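Local coordinates for protein 3-carboxy-cis,cis-muconate cycloisomerase (Pseudomonas putida, PDB 1RE5) that belongs to the fumarase/aspartase superfamily of enzymes, forming a largely helical tetramer around a bundle of long helices, at residues L132-S137 and V169-L173; F10-R16 and C331-G336; H401-G407 and L421-L425; W226-R230 and Q311-S316. All coordinates share one frame; numbering follows the deposited sequence.

Contact 1: residues L132-S137 and V169-L173; sequences LADTLS and VLGAL
V169 sets its CG1 methyl 3.6 Å from CD2 of L136, the two side chains crossing at about a right angle. V169 also packs on Q229 of a second subunit, which brings a subunit boundary up to this pair. At L170 the leucine fork straddles one turn of the facing helix. CG lies anti to the backbone N (chi1 178°), a torsion that sends the fork out to A133 and S137: CD1 comes within 3.8 Å of A133 CB, while CD2 lies 4.1 Å from S137 CB. V442 of helix 434-449 touches both L170 and S137. The segments belong to helices 106-142 and 162-187, two long helices of the bundle that marks the fumarase/aspartase fold; here they run nearly antiparallel, at 155°, with their axes 9.7 Å apart. One turn beyond V169, L173 takes chi1 -71°, which puts CG anti to the carbonyl carbon, and its CD1 methyl touches two leucines of 132-137. That methyl is 3.6 Å from L132 CD2 and equally 3.6 Å from L136 CD2, meeting both side chains nearly at right angles. L132 and L136 also touch A345 of helix 319-347.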
# COMPACT_ATOMS: atom_id res chain seq x y z
N LEU D 132 -10.23 25.42 10.48
CA LEU D 132 -11.19 24.69 9.67
C LEU D 132 -12.40 24.19 10.48
O LEU D 132 -13.53 24.29 10.02
CB LEU D 132 -10.50 23.50 8.99
CG LEU D 132 -11.35 22.58 8.10
CD1 LEU D 132 -11.90 23.32 6.88
CD2 LEU D 132 -10.49 21.42 7.66
N ALA D 133 -12.16 23.67 11.68
CA ALA D 133 -13.25 23.19 12.51
C ALA D 133 -14.19 24.33 12.90
O ALA D 133 -15.40 24.15 12.97
CB ALA D 133 -12.70 22.52 13.76
N ASP D 134 -13.62 25.51 13.15
CA ASP D 134 -14.42 26.67 13.51
C ASP D 134 -15.39 27.03 12.39
O ASP D 134 -16.61 27.06 12.59
CB ASP D 134 -13.53 27.89 13.81
CG ASP D 134 -13.04 27.93 15.26
OD1 ASP D 134 -13.81 27.55 16.17
OD2 ASP D 134 -11.88 28.36 15.49
N THR D 135 -14.83 27.28 11.21
CA THR D 135 -15.66 27.66 10.07
C THR D 135 -16.64 26.57 9.69
O THR D 135 -17.76 26.86 9.24
CB THR D 135 -14.81 28.04 8.83
OG1 THR D 135 -14.96 27.04 7.82
CG2 THR D 135 -13.35 28.18 9.19
N LEU D 136 -16.25 25.32 9.88
CA LEU D 136 -17.12 24.19 9.55
C LEU D 136 -18.26 24.16 10.55
O LEU D 136 -19.39 23.79 10.22
CB LEU D 136 -16.33 22.90 9.64
CG LEU D 136 -16.50 21.89 8.52
CD1 LEU D 136 -16.45 22.58 7.19
CD2 LEU D 136 -15.37 20.87 8.65
N SER D 137 -17.95 24.57 11.77
CA SER D 137 -18.92 24.63 12.86
C SER D 137 -20.03 25.63 12.55
O SER D 137 -21.20 25.37 12.79
CB SER D 137 -18.21 25.02 14.15
OG SER D 137 -19.16 25.30 15.15
N VAL D 169 -18.27 15.91 9.29
CA VAL D 169 -16.88 16.23 9.01
C VAL D 169 -16.33 16.90 10.25
O VAL D 169 -15.20 16.61 10.66
CB VAL D 169 -16.74 17.17 7.79
CG1 VAL D 169 -15.25 17.47 7.55
CG2 VAL D 169 -17.35 16.52 6.55
N LEU D 170 -17.12 17.79 10.85
CA LEU D 170 -16.70 18.47 12.09
C LEU D 170 -16.36 17.42 13.14
O LEU D 170 -15.29 17.47 13.76
CB LEU D 170 -17.80 19.39 12.63
CG LEU D 170 -17.47 20.10 13.95
CD1 LEU D 170 -16.20 20.97 13.78
CD2 LEU D 170 -18.65 20.96 14.40
N GLY D 171 -17.25 16.46 13.35
CA GLY D 171 -17.00 15.43 14.33
C GLY D 171 -15.65 14.76 14.13
O GLY D 171 -14.87 14.65 15.06
N ALA D 172 -15.38 14.31 12.91
CA ALA D 172 -14.13 13.64 12.61
C ALA D 172 -12.96 14.55 12.93
O ALA D 172 -12.00 14.10 13.57
CB ALA D 172 -14.09 13.25 11.14
N LEU D 173 -13.02 15.80 12.49
CA LEU D 173 -11.93 16.75 12.74
C LEU D 173 -11.65 16.94 14.24
O LEU D 173 -10.48 17.06 14.65
CB LEU D 173 -12.23 18.10 12.09
CG LEU D 173 -12.15 18.14 10.56
CD1 LEU D 173 -12.33 19.56 10.07
CD2 LEU D 173 -10.82 17.62 10.10

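Contact 2: residues F10-R16 and C331-G336; sequences FTAPAMR and CCLVSG
The N-terminal end of the short helix 13-18 is docked on the long bundle helix 319-347 where A12, its N-cap residue, meets S335. The backbone N of A12 donates a nearly straight hydrogen bond (163°) to S335 OG at 3.1 Å. With chi1 at 76°, OG lies between the backbone N and the carbonyl carbon of its own residue; from there it donates to C332 O at 2.7 Å, tilted out of that carbonyl's plane. C332 O also takes the helical bond from G336 N, so the relay from A12 ends on a doubly used acceptor. G336 has no side chain, and the end of helix 7-10 lies against it: F10 O forms a CA-H...O contact with G336 CA at 3.1 Å. A water donates to both F10 O and L333 O, tying the F10 carbonyl to the helix. Around this polar line, T11 CG2 rests 3.6 Å from C332 CB, and M15 lays CB and CG against S335, with CG 3.5 Å from S335 CB. C332 SG sits over one face of the R16 guanidinium, 3.4 Å from NH2 and offset toward its rim, while R16 NH1 is held by a salt bridge to D7. M15 also touches A121 of helix 106-142, so the short helix leans on two long ones: a short N-terminal helix packed against the long-helix bundle of the fumarase/aspartase superfamily.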
# COMPACT_ATOMS: atom_id res chain seq x y z
N PHE D 10 -0.51 21.58 -4.63
CA PHE D 10 -0.59 20.44 -3.69
C PHE D 10 -0.04 20.66 -2.26
O PHE D 10 -0.39 19.90 -1.33
CB PHE D 10 0.13 19.22 -4.30
CG PHE D 10 -0.52 18.67 -5.55
CD1 PHE D 10 0.25 18.08 -6.55
CD2 PHE D 10 -1.90 18.70 -5.71
CE1 PHE D 10 -0.34 17.54 -7.68
CE2 PHE D 10 -2.50 18.16 -6.85
CZ PHE D 10 -1.71 17.58 -7.84
N THR D 11 0.80 21.67 -2.07
CA THR D 11 1.40 21.90 -0.76
C THR D 11 1.10 23.30 -0.23
O THR D 11 0.93 24.23 -1.00
CB THR D 11 2.93 21.73 -0.82
OG1 THR D 11 3.25 20.48 -1.46
CG2 THR D 11 3.53 21.73 0.57
N ALA D 12 1.02 23.42 1.09
CA ALA D 12 0.78 24.72 1.72
C ALA D 12 2.17 25.34 1.89
O ALA D 12 3.05 24.76 2.52
CB ALA D 12 0.12 24.53 3.06
N PRO D 13 2.38 26.54 1.32
CA PRO D 13 3.66 27.26 1.38
C PRO D 13 4.41 27.23 2.71
O PRO D 13 5.63 27.06 2.74
CB PRO D 13 3.30 28.68 0.93
CG PRO D 13 1.83 28.78 1.20
CD PRO D 13 1.32 27.42 0.78
N ALA D 14 3.68 27.40 3.80
CA ALA D 14 4.31 27.39 5.12
C ALA D 14 4.92 26.04 5.42
O ALA D 14 5.99 25.95 6.01
CB ALA D 14 3.29 27.73 6.17
N MET D 15 4.21 24.98 5.01
CA MET D 15 4.67 23.61 5.23
C MET D 15 5.89 23.28 4.37
O MET D 15 6.81 22.62 4.81
CB MET D 15 3.53 22.63 4.93
CG MET D 15 3.79 21.20 5.39
SD MET D 15 3.57 21.01 7.17
CE MET D 15 5.18 21.17 7.69
N ARG D 16 5.90 23.74 3.12
CA ARG D 16 7.04 23.49 2.26
C ARG D 16 8.29 24.15 2.85
O ARG D 16 9.39 23.63 2.70
CB ARG D 16 6.83 24.06 0.86
CG ARG D 16 8.00 23.82 -0.09
CD ARG D 16 7.83 22.52 -0.89
NE ARG D 16 8.32 21.32 -0.21
CZ ARG D 16 7.90 20.09 -0.49
NH1 ARG D 16 6.98 19.90 -1.43
NH2 ARG D 16 8.40 19.04 0.15
N CYS D 331 3.35 15.00 5.24
CA CYS D 331 3.06 16.29 5.85
C CYS D 331 2.67 17.34 4.82
O CYS D 331 1.71 18.10 5.01
CB CYS D 331 4.27 16.77 6.64
SG CYS D 331 4.52 15.85 8.16
N CYS D 332 3.40 17.39 3.71
CA CYS D 332 3.11 18.38 2.68
C CYS D 332 1.77 18.11 2.01
O CYS D 332 0.97 19.03 1.81
CB CYS D 332 4.23 18.41 1.65
SG CYS D 332 5.77 18.98 2.37
N LEU D 333 1.53 16.85 1.69
CA LEU D 333 0.28 16.43 1.04
C LEU D 333 -0.92 16.83 1.88
O LEU D 333 -1.91 17.38 1.37
CB LEU D 333 0.29 14.91 0.85
CG LEU D 333 0.29 14.31 -0.57
CD1 LEU D 333 0.61 15.35 -1.63
CD2 LEU D 333 1.30 13.16 -0.60
N VAL D 334 -0.84 16.57 3.18
CA VAL D 334 -1.92 16.90 4.08
C VAL D 334 -2.06 18.42 4.25
O VAL D 334 -3.19 18.94 4.30
CB VAL D 334 -1.70 16.22 5.44
CG1 VAL D 334 -2.76 16.65 6.43
CG2 VAL D 334 -1.72 14.71 5.27
N SER D 335 -0.94 19.14 4.32
CA SER D 335 -0.99 20.59 4.49
C SER D 335 -1.71 21.21 3.30
O SER D 335 -2.46 22.17 3.43
CB SER D 335 0.41 21.17 4.60
OG SER D 335 1.03 21.22 3.33
N GLY D 336 -1.50 20.63 2.12
CA GLY D 336 -2.17 21.14 0.94
C GLY D 336 -3.66 20.86 0.98
O GLY D 336 -4.45 21.67 0.49
O HOH W 1 -2.36 17.49 -1.48

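Contact 3: residues H401-G407 and L421-L425; sequences HLRAVLG and LDRLL
With chi1 at 174°, R403 carries CG anti to its backbone N, and a bend at chi2 (66°) turns the rest of the chain across to L421 and D422; D422, CG anti to its carbonyl carbon, brings its carboxylate up to meet it. The grip is side-on but falls on a single oxygen. NE and NH2 of R403 each donate to D422 OD2, both at 2.7 Å, and the two groups are twisted 51° apart. NE meets OD2 close to its C-O axis, whereas NH2 comes from above the carboxylate plane; both N-H bonds are well bent. L421 CB lies over the centre of one R403 guanidinium face, 3.5 Å above it. Beside this salt bridge helix 402-407 and the end of helix 418-424 meet through leucines: L406 CD1 is 3.9 Å from L425 CD2, and L406 CB is 4.2 Å from L421 CD1. L406 and L421 both also touch V412 of helix 410-415. H401 caps helix 402-407 with its ring, ND1 accepting R403 N in the ring plane at 2.9 Å, and its CE1 edge faces L425 CD1 at 4.4 Å. The cap holds the start of the helix that carries R403, and NH2 has a further weak bond to G418 O. Bonding from two nitrogens to one oxygen probably concentrates the charge pairing on OD2, while the apolar CB of L421 over one face probably limits how the guanidinium can turn.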
# COMPACT_ATOMS: atom_id res chain seq x y z
N HIS D 401 -46.84 12.42 -8.84
CA HIS D 401 -46.50 12.54 -7.43
C HIS D 401 -47.37 11.70 -6.51
O HIS D 401 -48.54 11.47 -6.78
CB HIS D 401 -46.57 14.01 -7.00
CG HIS D 401 -45.66 14.35 -5.87
ND1 HIS D 401 -45.81 13.83 -4.60
CD2 HIS D 401 -44.58 15.17 -5.80
CE1 HIS D 401 -44.87 14.30 -3.81
NE2 HIS D 401 -44.11 15.12 -4.52
N LEU D 402 -46.77 11.22 -5.41
CA LEU D 402 -47.47 10.40 -4.43
C LEU D 402 -48.50 11.25 -3.68
O LEU D 402 -49.54 10.75 -3.25
CB LEU D 402 -46.49 9.79 -3.43
CG LEU D 402 -46.73 8.36 -2.92
CD1 LEU D 402 -45.85 8.10 -1.71
CD2 LEU D 402 -48.18 8.16 -2.55
N ARG D 403 -48.20 12.54 -3.52
CA ARG D 403 -49.12 13.45 -2.84
C ARG D 403 -50.48 13.37 -3.51
O ARG D 403 -51.51 13.32 -2.84
CB ARG D 403 -48.60 14.88 -2.92
CG ARG D 403 -49.57 15.90 -2.37
CD ARG D 403 -49.76 15.73 -0.88
NE ARG D 403 -50.78 16.61 -0.33
CZ ARG D 403 -52.09 16.46 -0.52
NH1 ARG D 403 -52.55 15.44 -1.24
NH2 ARG D 403 -52.94 17.32 0.02
N ALA D 404 -50.48 13.37 -4.84
CA ALA D 404 -51.70 13.30 -5.63
C ALA D 404 -52.38 11.96 -5.45
O ALA D 404 -53.53 11.90 -5.02
CB ALA D 404 -51.38 13.52 -7.10
N VAL D 405 -51.68 10.88 -5.77
CA VAL D 405 -52.22 9.54 -5.65
C VAL D 405 -52.90 9.29 -4.30
O VAL D 405 -53.92 8.60 -4.25
CB VAL D 405 -51.13 8.49 -5.85
CG1 VAL D 405 -51.71 7.08 -5.72
CG2 VAL D 405 -50.49 8.68 -7.20
N LEU D 406 -52.35 9.85 -3.23
CA LEU D 406 -52.92 9.68 -1.89
C LEU D 406 -54.17 10.54 -1.69
O LEU D 406 -55.06 10.18 -0.91
CB LEU D 406 -51.89 10.04 -0.82
CG LEU D 406 -50.70 9.10 -0.64
CD1 LEU D 406 -49.73 9.69 0.38
CD2 LEU D 406 -51.18 7.73 -0.21
N GLY D 407 -54.23 11.66 -2.39
CA GLY D 407 -55.38 12.55 -2.28
C GLY D 407 -56.60 11.95 -2.96
O GLY D 407 -57.73 12.26 -2.59
N LEU D 421 -51.95 15.73 4.67
CA LEU D 421 -51.16 15.10 3.63
C LEU D 421 -50.08 16.05 3.12
O LEU D 421 -48.99 15.62 2.74
CB LEU D 421 -52.05 14.66 2.47
CG LEU D 421 -52.99 13.49 2.74
CD1 LEU D 421 -53.65 13.06 1.46
CD2 LEU D 421 -52.20 12.34 3.32
N ASP D 422 -50.38 17.34 3.11
CA ASP D 422 -49.41 18.33 2.66
C ASP D 422 -48.20 18.31 3.57
O ASP D 422 -47.08 18.49 3.11
CB ASP D 422 -50.02 19.74 2.66
CG ASP D 422 -50.87 20.01 1.42
OD1 ASP D 422 -51.41 21.14 1.32
OD2 ASP D 422 -51.00 19.12 0.55
N ARG D 423 -48.44 18.08 4.86
CA ARG D 423 -47.36 18.04 5.84
C ARG D 423 -46.56 16.75 5.77
O ARG D 423 -45.33 16.77 5.80
CB ARG D 423 -47.93 18.22 7.25
CG ARG D 423 -46.86 18.33 8.34
CD ARG D 423 -47.48 18.18 9.72
NE ARG D 423 -48.61 19.10 9.88
CZ ARG D 423 -49.62 18.91 10.72
NH1 ARG D 423 -49.66 17.83 11.49
NH2 ARG D 423 -50.60 19.81 10.78
N LEU D 424 -47.25 15.62 5.67
CA LEU D 424 -46.58 14.32 5.59
C LEU D 424 -45.65 14.19 4.40
O LEU D 424 -44.60 13.55 4.49
CB LEU D 424 -47.61 13.19 5.53
CG LEU D 424 -48.25 12.78 6.85
CD1 LEU D 424 -49.21 11.65 6.61
CD2 LEU D 424 -47.17 12.36 7.84
N LEU D 425 -46.04 14.78 3.27
CA LEU D 425 -45.22 14.70 2.08
C LEU D 425 -44.24 15.86 1.97
O LEU D 425 -43.69 16.11 0.90
CB LEU D 425 -46.10 14.65 0.83
CG LEU D 425 -46.59 13.25 0.44
CD1 LEU D 425 -45.40 12.39 0.11
CD2 LEU D 425 -47.39 12.63 1.57

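Contact 4: residues W226-R230 and Q311-S316; sequences WHTQR and QEHERS
A type I turn at W226-Q229 faces a type II' turn at E312-R315, the chains coming nearest between T228 CA and Q311 CA, 5.4 Å apart. T228 enters the second turn with its whole side chain. At chi1 63° OG1 points to H313 O and donates to it at 2.6 Å, almost in line with the carbonyl (C=O...OG1 175°), and CG2 packs 3.4 Å from R315 N. Beside it R315 brings an edge of its guanidinium to the H227 ring: NH1 stands 3.6 Å from H227 CG, over one ring face but toward the rim, with the two planes steeply inclined. R230 and Q311 cross at about a right angle, CD of R230 lying 3.3 Å from Q311 OE1. A water joins the loops, donating to H227 O and to Q311 OE1 while accepting from S316 N at 3.0 Å. The strongest polar partners lie elsewhere: R230 forms salt bridges with E323 and D111, Q311 NE2 bonds A308 O, and E314 pairs with K165 of a second subunit. Between these two irregular loops, polar groups are thus met by a hydroxyl and a water, while the charged ends pair outside them, which would fix both loops at this subunit interface.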
# COMPACT_ATOMS: atom_id res chain seq x y z
N TRP D 226 15.77 5.77 20.79
CA TRP D 226 14.92 4.96 19.91
C TRP D 226 15.39 4.89 18.45
O TRP D 226 14.60 5.03 17.53
CB TRP D 226 13.47 5.48 19.96
CG TRP D 226 13.38 6.98 19.91
CD1 TRP D 226 13.65 7.85 20.93
CD2 TRP D 226 13.08 7.79 18.76
NE1 TRP D 226 13.54 9.15 20.49
CE2 TRP D 226 13.19 9.14 19.17
CE3 TRP D 226 12.73 7.50 17.43
CZ2 TRP D 226 12.96 10.21 18.29
CZ3 TRP D 226 12.50 8.57 16.56
CH2 TRP D 226 12.62 9.90 16.99
N HIS D 227 16.68 4.64 18.25
CA HIS D 227 17.24 4.55 16.90
C HIS D 227 16.51 3.56 15.99
O HIS D 227 16.36 3.81 14.79
CB HIS D 227 18.73 4.17 16.94
CG HIS D 227 19.59 5.18 17.63
ND1 HIS D 227 19.50 6.54 17.37
CD2 HIS D 227 20.54 5.04 18.58
CE1 HIS D 227 20.36 7.18 18.14
NE2 HIS D 227 21.00 6.30 18.88
N THR D 228 16.06 2.43 16.54
CA THR D 228 15.36 1.43 15.73
C THR D 228 13.96 1.06 16.24
O THR D 228 13.41 -0.01 15.90
CB THR D 228 16.22 0.15 15.54
OG1 THR D 228 16.47 -0.48 16.80
CG2 THR D 228 17.55 0.50 14.91
N GLN D 229 13.38 1.95 17.05
CA GLN D 229 12.02 1.79 17.56
C GLN D 229 11.33 3.04 16.99
O GLN D 229 11.35 4.11 17.62
CB GLN D 229 11.99 1.81 19.09
CG GLN D 229 12.62 0.59 19.78
CD GLN D 229 11.92 -0.73 19.46
OE1 GLN D 229 10.77 -0.75 19.02
NE2 GLN D 229 12.62 -1.84 19.70
N ARG D 230 10.73 2.91 15.81
CA ARG D 230 10.13 4.05 15.13
C ARG D 230 8.61 4.29 15.27
O ARG D 230 8.04 5.11 14.53
CB ARG D 230 10.48 3.96 13.64
CG ARG D 230 11.81 3.29 13.37
CD ARG D 230 12.95 4.14 13.85
NE ARG D 230 13.17 5.28 12.97
CZ ARG D 230 13.89 6.35 13.31
NH1 ARG D 230 14.45 6.42 14.52
NH2 ARG D 230 14.06 7.34 12.45
N GLN D 311 13.27 -2.49 11.83
CA GLN D 311 14.66 -2.08 11.65
C GLN D 311 15.59 -2.89 12.57
O GLN D 311 15.39 -2.94 13.78
CB GLN D 311 14.80 -0.58 11.91
CG GLN D 311 13.74 0.24 11.17
CD GLN D 311 14.09 1.71 11.06
OE1 GLN D 311 14.84 2.25 11.87
NE2 GLN D 311 13.52 2.38 10.05
N GLU D 312 16.61 -3.50 11.96
CA GLU D 312 17.52 -4.37 12.70
C GLU D 312 18.50 -3.75 13.67
O GLU D 312 19.13 -2.72 13.40
CB GLU D 312 18.30 -5.25 11.72
CG GLU D 312 17.97 -4.99 10.26
CD GLU D 312 18.77 -3.85 9.69
OE1 GLU D 312 18.47 -3.41 8.55
OE2 GLU D 312 19.71 -3.40 10.37
N HIS D 313 18.62 -4.41 14.82
CA HIS D 313 19.55 -4.04 15.86
C HIS D 313 19.61 -2.57 16.27
O HIS D 313 18.57 -1.93 16.50
CB HIS D 313 20.93 -4.53 15.45
CG HIS D 313 21.03 -6.01 15.34
ND1 HIS D 313 20.58 -6.86 16.34
CD2 HIS D 313 21.56 -6.80 14.39
CE1 HIS D 313 20.84 -8.11 16.00
NE2 HIS D 313 21.44 -8.10 14.82
N GLU D 314 20.83 -2.03 16.34
CA GLU D 314 21.04 -0.65 16.77
C GLU D 314 20.87 0.44 15.72
O GLU D 314 20.73 1.61 16.06
CB GLU D 314 22.41 -0.53 17.43
CG GLU D 314 22.51 -1.26 18.76
CD GLU D 314 22.18 -2.73 18.63
OE1 GLU D 314 22.87 -3.43 17.85
OE2 GLU D 314 21.24 -3.18 19.32
N ARG D 315 20.90 0.07 14.45
CA ARG D 315 20.71 1.02 13.37
C ARG D 315 20.53 0.18 12.13
O ARG D 315 21.34 -0.70 11.85
CB ARG D 315 21.92 1.93 13.22
CG ARG D 315 21.58 3.24 12.53
CD ARG D 315 22.79 4.12 12.39
NE ARG D 315 23.62 4.11 13.59
CZ ARG D 315 23.22 4.55 14.78
NH1 ARG D 315 22.00 5.03 14.93
NH2 ARG D 315 24.04 4.48 15.82
N SER D 316 19.47 0.46 11.38
CA SER D 316 19.14 -0.30 10.18
C SER D 316 19.44 0.48 8.91
O SER D 316 19.26 1.70 8.88
CB SER D 316 17.66 -0.68 10.26
OG SER D 316 17.17 -1.11 9.01
O HOH W 2 17.72 2.63 12.56

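Overall arrangement
Contacts 1 and 4 are both nested, one after the other, inside the long loop that contact 2 closes between the N-terminal region and helix 319-347; contact 3 follows in the C-terminal region. The centres of contacts 1 and 2 lie about 19 Å apart in the helical bundle, with helix 106-142 supplying one side of contact 1 and touching M15 of contact 2. Contact 4, about 38 Å from contact 1 centre to centre, joins the loops leading into helices 231-257 and 319-347. The centre of contact 3 is about 69 Å from that of contact 4, across the chain's centre. Contacts 1 and 4 meet a second subunit and contact 2 a third, linking the bundle's packing to tetramer assembly, whereas contact 3 touches no other chain.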